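Local coordinates for protein putative adhesin (Bacteroides fragilis NCTC 9343, PDB 3PET) that is of unknown function but, as a putative lipoprotein with a right-handed beta-helix resembling auto-transporter adhesin heads, probably takes part in cell adhesion, at residues K10-D15 against N51-I56; A163-A168 against K200-P205. All blocks are in the same frame, centred on the assembly; numbering follows the deposited sequence. Where two conformers were deposited one is given.

Contact 1. Residues K10-D15 against N51-I56; sequences KLITRD and NIVALI
At the N-terminal end of the right-handed beta-helix, strand 11-16 meets the short helix 50-53, and the joint is made by Ile12 and Arg14 closing on Val53. These two residues, two positions apart with Thr13 between them, both aim their CB atoms at the helix, whereas Leu11 and Thr13 aim theirs away. Val53 CG1 faces the gap between them. Val53 CG1 lies 3.8 Å from Arg14 CB and 4.0 Å from Ile12 CD1, so a single methyl carries most of the contact. That methyl stands anti to the Val53 backbone N (chi1 168°), which turns it to the strand. On the other side, Ile12 holds CG1 between its backbone N and carbonyl carbon (chi1 67°), and the terminal CD1 reaches the valine obliquely. Arg14 adds its aliphatic stem, with CD 4.1 Å from Val53 CG1. From there the extended chain carries the guanidinium alongside Ala54; in the conformer described, Arg14 NH1 comes within 4.2 Å of Ala54 CA, a loose approach since the residue has a second conformer. No hydrogen bond joins the segments; the contact rests mainly on carbon-to-carbon packing, with the charged end of Arg14 at the exposed border. Beyond Val53 the chain bends in a type I turn, closed by Ile56 N to Val53 O at 3.1 Å. Strand 11-16 pairs antiparallel with strand 43-47, including backbone bonds of Arg14 with Ile46, and Ile56 packs on that same Ile46. Thus helix 50-53 folds back beside the strand that 43-47 pairs with.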
ATOM      1  N   LYS A  10       4.753 -24.040 -25.280  1.00 35.39           N
ATOM      2  CA  LYS A  10       3.444 -24.172 -25.937  1.00 33.48           C
ATOM      3  C   LYS A  10       2.433 -23.187 -25.313  1.00 32.76           C
ATOM      4  O   LYS A  10       1.890 -23.423 -24.227  1.00 30.61           O
ATOM      5  CB  LYS A  10       2.912 -25.617 -25.907  1.00 35.31           C
ATOM      6  CG  LYS A  10       1.609 -25.796 -26.691  1.00 43.84           C
ATOM      7  CD  LYS A  10       1.538 -27.117 -27.427  1.00 54.65           C
ATOM      8  N   LEU A  11       2.205 -22.078 -26.010  1.00 28.49           N
ATOM      9  CA  LEU A  11       1.267 -21.051 -25.574  1.00 27.36           C
ATOM     10  C   LEU A  11      -0.110 -21.411 -26.077  1.00 28.91           C
ATOM     11  O   LEU A  11      -0.303 -21.652 -27.273  1.00 27.37           O
ATOM     12  CB  LEU A  11       1.709 -19.652 -26.044  1.00 27.64           C
ATOM     13  CG  LEU A  11       3.154 -19.259 -25.678  1.00 32.12           C
ATOM     14  CD1 LEU A  11       3.468 -17.886 -26.203  1.00 33.47           C
ATOM     15  CD2 LEU A  11       3.385 -19.288 -24.161  1.00 32.44           C
ATOM     16  N   ILE A  12      -1.052 -21.527 -25.140  1.00 24.26           N
ATOM     17  CA  ILE A  12      -2.416 -21.928 -25.440  1.00 23.05           C
ATOM     18  C   ILE A  12      -3.428 -20.932 -24.917  1.00 27.43           C
ATOM     19  O   ILE A  12      -3.130 -20.107 -24.043  1.00 26.36           O
ATOM     20  CB  ILE A  12      -2.724 -23.342 -24.821  1.00 25.97           C
ATOM     21  CG1 ILE A  12      -2.725 -23.300 -23.273  1.00 25.43           C
ATOM     22  CG2 ILE A  12      -1.810 -24.462 -25.374  1.00 26.50           C
ATOM     23  CD1 ILE A  12      -3.782 -24.108 -22.596  1.00 36.85           C
ATOM     24  N   THR A  13      -4.648 -21.048 -25.443  1.00 23.41           N
ATOM     25  CA  THR A  13      -5.828 -20.406 -24.920  1.00 21.98           C
ATOM     26  C   THR A  13      -6.746 -21.526 -24.482  1.00 25.80           C
ATOM     27  O   THR A  13      -7.126 -22.395 -25.287  1.00 24.60           O
ATOM     28  CB  THR A  13      -6.520 -19.443 -25.891  1.00 27.65           C
ATOM     29  OG1 THR A  13      -5.651 -18.367 -26.208  1.00 29.16           O
ATOM     30  CG2 THR A  13      -7.798 -18.867 -25.305  1.00 25.60           C
ATOM     31  N   ARG A  14      -7.089 -21.517 -23.204  1.00 22.13           N
ATOM     32  CA  ARG A  14      -8.043 -22.484 -22.690  0.50 21.32           C
ATOM     33  C   ARG A  14      -9.376 -21.765 -22.533  1.00 23.90           C
ATOM     34  O   ARG A  14      -9.443 -20.682 -21.942  1.00 20.07           O
ATOM     35  CB  ARG A  14      -7.555 -23.122 -21.386  0.50 20.80           C
ATOM     36  CG  ARG A  14      -8.458 -24.218 -20.858  0.50 24.94           C
ATOM     37  CD  ARG A  14      -7.697 -25.074 -19.870  0.50 29.12           C
ATOM     38  NE  ARG A  14      -8.576 -25.975 -19.126  0.50 33.69           N
ATOM     39  CZ  ARG A  14      -8.156 -26.824 -18.193  0.50 43.82           C
ATOM     40  NH1 ARG A  14      -6.864 -26.911 -17.897  0.50 24.55           N
ATOM     41  NH2 ARG A  14      -9.023 -27.602 -17.556  0.50 27.64           N
ATOM     42  N   ASP A  15     -10.419 -22.335 -23.118  1.00 24.19           N
ATOM     43  CA  ASP A  15     -11.758 -21.769 -23.053  1.00 24.98           C
ATOM     44  C   ASP A  15     -12.569 -22.567 -22.050  1.00 30.66           C
ATOM     45  O   ASP A  15     -12.634 -23.799 -22.144  1.00 30.46           O
ATOM     46  CB  ASP A  15     -12.417 -21.769 -24.439  1.00 27.35           C
ATOM     47  CG  ASP A  15     -13.749 -21.051 -24.509  1.00 40.65           C
ATOM     48  OD1 ASP A  15     -14.029 -20.244 -23.617  1.00 40.93           O
ATOM     49  OD2 ASP A  15     -14.496 -21.282 -25.479  1.00 53.43           O
ATOM     50  N   ASN A  51       1.244 -25.376 -19.093  1.00 31.00           N
ATOM     51  CA  ASN A  51       1.434 -25.928 -17.743  1.00 31.28           C
ATOM     52  C   ASN A  51       1.196 -24.868 -16.639  1.00 34.00           C
ATOM     53  O   ASN A  51       1.075 -25.224 -15.460  1.00 33.00           O
ATOM     54  CB  ASN A  51       2.831 -26.562 -17.602  1.00 31.85           C
ATOM     55  CG  ASN A  51       3.980 -25.618 -17.845  1.00 43.12           C
ATOM     56  OD1 ASN A  51       3.837 -24.551 -18.460  1.00 29.04           O
ATOM     57  ND2 ASN A  51       5.157 -26.011 -17.389  1.00 35.06           N
ATOM     58  N   ILE A  52       1.136 -23.578 -17.020  1.00 29.11           N
ATOM     59  CA  ILE A  52       0.865 -22.486 -16.079  1.00 27.16           C
ATOM     60  C   ILE A  52      -0.660 -22.244 -16.072  1.00 27.99           C
ATOM     61  O   ILE A  52      -1.264 -22.119 -15.003  1.00 24.61           O
ATOM     62  CB  ILE A  52       1.696 -21.215 -16.405  1.00 29.80           C
ATOM     63  CG1 ILE A  52       3.220 -21.527 -16.571  1.00 30.69           C
ATOM     64  CG2 ILE A  52       1.438 -20.095 -15.403  1.00 29.29           C
ATOM     65  CD1 ILE A  52       3.928 -22.327 -15.408  1.00 36.22           C
ATOM     66  N   VAL A  53      -1.285 -22.287 -17.265  1.00 25.71           N
ATOM     67  CA  VAL A  53      -2.748 -22.166 -17.418  1.00 24.35           C
ATOM     68  C   VAL A  53      -3.425 -23.270 -16.595  1.00 28.26           C
ATOM     69  O   VAL A  53      -4.422 -23.008 -15.917  1.00 26.80           O
ATOM     70  CB  VAL A  53      -3.156 -22.226 -18.918  1.00 27.10           C
ATOM     71  CG1 VAL A  53      -4.668 -22.389 -19.089  1.00 26.35           C
ATOM     72  CG2 VAL A  53      -2.658 -20.992 -19.672  1.00 26.42           C
ATOM     73  N   ALA A  54      -2.837 -24.484 -16.616  1.00 26.00           N
ATOM     74  CA  ALA A  54      -3.337 -25.669 -15.916  1.00 26.52           C
ATOM     75  C   ALA A  54      -3.383 -25.485 -14.393  1.00 27.59           C
ATOM     76  O   ALA A  54      -4.117 -26.221 -13.735  1.00 27.11           O
ATOM     77  CB  ALA A  54      -2.489 -26.890 -16.270  1.00 28.06           C
ATOM     78  N   LEU A  55      -2.638 -24.496 -13.836  1.00 22.93           N
ATOM     79  CA  LEU A  55      -2.599 -24.230 -12.390  1.00 22.51           C
ATOM     80  C   LEU A  55      -3.832 -23.442 -11.893  1.00 23.65           C
ATOM     81  O   LEU A  55      -4.038 -23.330 -10.688  1.00 22.88           O
ATOM     82  CB  LEU A  55      -1.328 -23.454 -12.001  1.00 22.97           C
ATOM     83  CG  LEU A  55       0.032 -24.099 -12.296  1.00 30.37           C
ATOM     84  CD1 LEU A  55       1.140 -23.181 -11.858  1.00 29.83           C
ATOM     85  CD2 LEU A  55       0.195 -25.452 -11.597  1.00 34.48           C
ATOM     86  N   ILE A  56      -4.632 -22.896 -12.801  1.00 20.87           N
ATOM     87  CA  ILE A  56      -5.785 -22.081 -12.409  1.00 20.16           C
ATOM     88  C   ILE A  56      -7.045 -22.933 -12.248  1.00 23.55           C
ATOM     89  O   ILE A  56      -7.469 -23.614 -13.180  1.00 21.43           O
ATOM     90  CB  ILE A  56      -6.004 -20.903 -13.392  1.00 22.75           C
ATOM     91  CG1 ILE A  56      -4.706 -20.009 -13.459  1.00 23.57           C
ATOM     92  CG2 ILE A  56      -7.276 -20.078 -12.971  1.00 19.50           C
ATOM     93  CD1 ILE A  56      -4.736 -18.870 -14.411  1.00 24.51           C
TER

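Contact 2. Residues A163-A168 against K200-P205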
ATOM      1  N   ALA A 163      -9.992   9.023  -9.582  1.00 19.54           N
ATOM      2  CA  ALA A 163     -11.375   9.126 -10.066  1.00 18.26           C
ATOM      3  C   ALA A 163     -11.779  10.583 -10.384  1.00 20.15           C
ATOM      4  O   ALA A 163     -12.951  10.953 -10.254  1.00 19.94           O
ATOM      5  CB  ALA A 163     -12.311   8.522  -9.017  1.00 18.63           C
ATOM      6  N   GLY A 164     -10.816  11.381 -10.851  1.00 16.94           N
ATOM      7  CA  GLY A 164     -11.061  12.763 -11.275  1.00 17.03           C
ATOM      8  C   GLY A 164     -11.964  12.839 -12.498  1.00 20.12           C
ATOM      9  O   GLY A 164     -12.718  13.804 -12.658  1.00 20.39           O
ATOM     10  N   ASN A 165     -11.906  11.812 -13.360  1.00 17.76           N
ATOM     11  CA  ASN A 165     -12.748  11.719 -14.569  1.00 18.48           C
ATOM     12  C   ASN A 165     -13.959  10.805 -14.362  1.00 21.50           C
ATOM     13  O   ASN A 165     -14.606  10.398 -15.332  1.00 20.38           O
ATOM     14  CB  ASN A 165     -11.936  11.285 -15.777  1.00 26.11           C
ATOM     15  CG  ASN A 165     -10.868  12.289 -16.103  1.00 49.24           C
ATOM     16  OD1 ASN A 165     -11.085  13.497 -16.016  1.00 34.19           O
ATOM     17  ND2 ASN A 165      -9.677  11.815 -16.411  1.00 46.46           N
ATOM     18  N   LEU A 166     -14.280  10.513 -13.085  1.00 18.20           N
ATOM     19  CA  LEU A 166     -15.487   9.814 -12.727  1.00 19.20           C
ATOM     20  C   LEU A 166     -16.427  10.869 -12.163  1.00 22.84           C
ATOM     21  O   LEU A 166     -16.265  11.271 -11.008  1.00 20.89           O
ATOM     22  CB  LEU A 166     -15.266   8.641 -11.762  1.00 18.95           C
ATOM     23  CG  LEU A 166     -16.579   7.911 -11.425  1.00 24.23           C
ATOM     24  CD1 LEU A 166     -16.820   6.721 -12.351  1.00 23.56           C
ATOM     25  CD2 LEU A 166     -16.623   7.558 -10.009  1.00 30.05           C
ATOM     26  N   ARG A 167     -17.345  11.380 -13.017  1.00 19.81           N
ATOM     27  CA  ARG A 167     -18.306  12.425 -12.636  1.00 21.58           C
ATOM     28  C   ARG A 167     -19.426  11.820 -11.790  1.00 23.88           C
ATOM     29  O   ARG A 167     -20.213  11.022 -12.299  1.00 22.86           O
ATOM     30  CB  ARG A 167     -18.892  13.135 -13.895  1.00 24.38           C
ATOM     31  CG  ARG A 167     -17.875  13.955 -14.688  1.00 42.60           C
ATOM     32  CD  ARG A 167     -17.978  13.690 -16.188  1.00 62.27           C
ATOM     33  NE  ARG A 167     -16.957  12.746 -16.654  1.00 67.42           N
ATOM     34  CZ  ARG A 167     -17.137  11.834 -17.610  1.00 71.24           C
ATOM     35  NH1 ARG A 167     -18.312  11.723 -18.221  1.00 52.88           N
ATOM     36  NH2 ARG A 167     -16.147  11.025 -17.957  1.00 48.65           N
ATOM     37  N   ALA A 168     -19.477  12.167 -10.493  1.00 19.68           N
ATOM     38  CA  ALA A 168     -20.503  11.652  -9.582  1.00 19.67           C
ATOM     39  C   ALA A 168     -21.327  12.793  -8.995  1.00 24.73           C
ATOM     40  O   ALA A 168     -20.791  13.886  -8.812  1.00 25.81           O
ATOM     41  CB  ALA A 168     -19.857  10.851  -8.462  1.00 19.69           C
ATOM     42  N   LYS A 200      -8.540  15.326  -3.261  1.00 17.22           N
ATOM     43  CA  LYS A 200      -8.717  16.418  -4.209  1.00 18.16           C
ATOM     44  C   LYS A 200     -10.023  16.204  -4.951  1.00 20.97           C
ATOM     45  O   LYS A 200     -10.244  15.122  -5.471  1.00 18.65           O
ATOM     46  CB  LYS A 200      -7.531  16.509  -5.190  1.00 21.62           C
ATOM     47  CG  LYS A 200      -6.259  17.105  -4.574  1.00 30.65           C
ATOM     48  CD  LYS A 200      -5.007  16.764  -5.378  1.00 40.40           C
ATOM     49  CE  LYS A 200      -4.538  15.331  -5.188  1.00 49.89           C
ATOM     50  NZ  LYS A 200      -3.283  15.054  -5.937  1.00 57.11           N
ATOM     51  N   TYR A 201     -10.902  17.205  -4.968  1.00 17.55           N
ATOM     52  CA  TYR A 201     -12.163  17.008  -5.673  1.00 17.54           C
ATOM     53  C   TYR A 201     -12.444  18.131  -6.662  1.00 22.17           C
ATOM     54  O   TYR A 201     -12.285  19.319  -6.339  1.00 20.73           O
ATOM     55  CB  TYR A 201     -13.339  16.865  -4.676  1.00 17.93           C
ATOM     56  CG  TYR A 201     -13.607  18.098  -3.831  1.00 19.08           C
ATOM     57  CD1 TYR A 201     -12.933  18.306  -2.633  1.00 20.94           C
ATOM     58  CD2 TYR A 201     -14.580  19.025  -4.202  1.00 19.90           C
ATOM     59  CE1 TYR A 201     -13.176  19.442  -1.857  1.00 21.45           C
ATOM     60  CE2 TYR A 201     -14.845  20.151  -3.422  1.00 21.14           C
ATOM     61  CZ  TYR A 201     -14.143  20.354  -2.254  1.00 26.02           C
ATOM     62  OH  TYR A 201     -14.384  21.487  -1.516  1.00 27.07           O
ATOM     63  N   LYS A 202     -12.894  17.748  -7.855  1.00 19.44           N
ATOM     64  CA  LYS A 202     -13.372  18.664  -8.874  1.00 19.17           C
ATOM     65  C   LYS A 202     -14.844  18.932  -8.576  1.00 22.77           C
ATOM     66  O   LYS A 202     -15.472  18.155  -7.832  1.00 19.29           O
ATOM     67  CB  LYS A 202     -13.226  18.037 -10.290  1.00 22.75           C
ATOM     68  CG  LYS A 202     -11.792  17.832 -10.779  1.00 32.19           C
ATOM     69  CD  LYS A 202     -11.821  17.294 -12.202  1.00 39.35           C
ATOM     70  CE  LYS A 202     -10.480  16.819 -12.696  1.00 48.43           C
ATOM     71  NZ  LYS A 202     -10.590  16.132 -14.018  1.00 44.38           N
ATOM     72  N   GLY A 203     -15.374  20.008  -9.151  1.00 21.60           N
ATOM     73  CA  GLY A 203     -16.780  20.388  -9.048  1.00 21.96           C
ATOM     74  C   GLY A 203     -17.070  21.502  -8.068  1.00 24.39           C
ATOM     75  O   GLY A 203     -16.174  21.976  -7.369  1.00 24.35           O
ATOM     76  N   SER A 204     -18.340  21.918  -8.003  1.00 21.12           N
ATOM     77  CA  SER A 204     -18.810  22.949  -7.071  1.00 20.99           C
ATOM     78  C   SER A 204     -19.978  22.380  -6.257  1.00 23.96           C
ATOM     79  O   SER A 204     -21.122  22.800  -6.440  1.00 22.84           O
ATOM     80  CB  SER A 204     -19.201  24.228  -7.811  1.00 25.64           C
ATOM     81  OG  SER A 204     -18.094  24.724  -8.539  1.00 33.58           O
ATOM     82  N   PRO A 205     -19.724  21.368  -5.396  1.00 22.18           N
ATOM     83  CA  PRO A 205     -20.831  20.763  -4.653  1.00 22.47           C
ATOM     84  C   PRO A 205     -21.504  21.749  -3.703  1.00 26.62           C
ATOM     85  O   PRO A 205     -20.851  22.592  -3.078  1.00 27.90           O
ATOM     86  CB  PRO A 205     -20.156  19.591  -3.904  1.00 23.03           C
ATOM     87  CG  PRO A 205     -18.720  19.996  -3.787  1.00 27.39           C
ATOM     88  CD  PRO A 205     -18.436  20.706  -5.066  1.00 23.73           C
TER
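Lys202 stretches its side chain across to the corner at Gly164 and Asn165, bringing its outer carbons against the glycine carbonyl oxygen. Lys202 CD is 3.6 Å from Gly164 O. The CG atom sits beside the backbone N (chi1 -68°), and the chain runs extended beyond it, which delivers NZ to the corner. There Lys202 NZ gives Gly164 O a weak hydrogen bond of 3.4 Å. It comes from above the carbonyl plane, with a C=O...N angle near 101°, which fits the weakness of the bond. Lys202 NZ is also 3.3 Å from Asn165 OD1; although the asparagine CB points away from Lys202, its amide oxygen turns back to the same nitrogen. Gly164 CA is 6.8 Å from Lys202 CA, the shortest such separation across the segments. The corner has its own support: Leu166 N bonds to Ala163 O at 3.2 Å, closing a type I turn, and Arg167 NH2 makes a weak bond of 3.1 Å to Asn165 O while forming a salt bridge with Glu145. Gly164 O has a second donor in Asn184 ND2, so two side chains converge on this carbonyl. Asn184 belongs to strand 181-185, which pairs in parallel with both 161-168 and 199-202. The lysine therefore spans an intervening strand at the surface, a weak side-chain link between coils two turns apart, in keeping with the parallel stacking of a right-handed beta-helix.

How the contacts relate
The two contacts lie on opposite sides of the chain's centre, with centres about 41 Å apart and nearest atoms about 28 Å apart, so they do not touch. Contact 1 is partly buried and mainly apolar: without a hydrogen bond between its segments, it packs a strand on a short helix. Contact 2 is a surface contact and polar, linking a corner to the end of a strand through a charged side chain. Their settings differ too. Residues 10-15 belong to an antiparallel pair at the N-terminal end, whereas 163-168 and 200-205 belong to the parallel coils further along. Contact 1 buries 167 Å² against 100 Å² for contact 2.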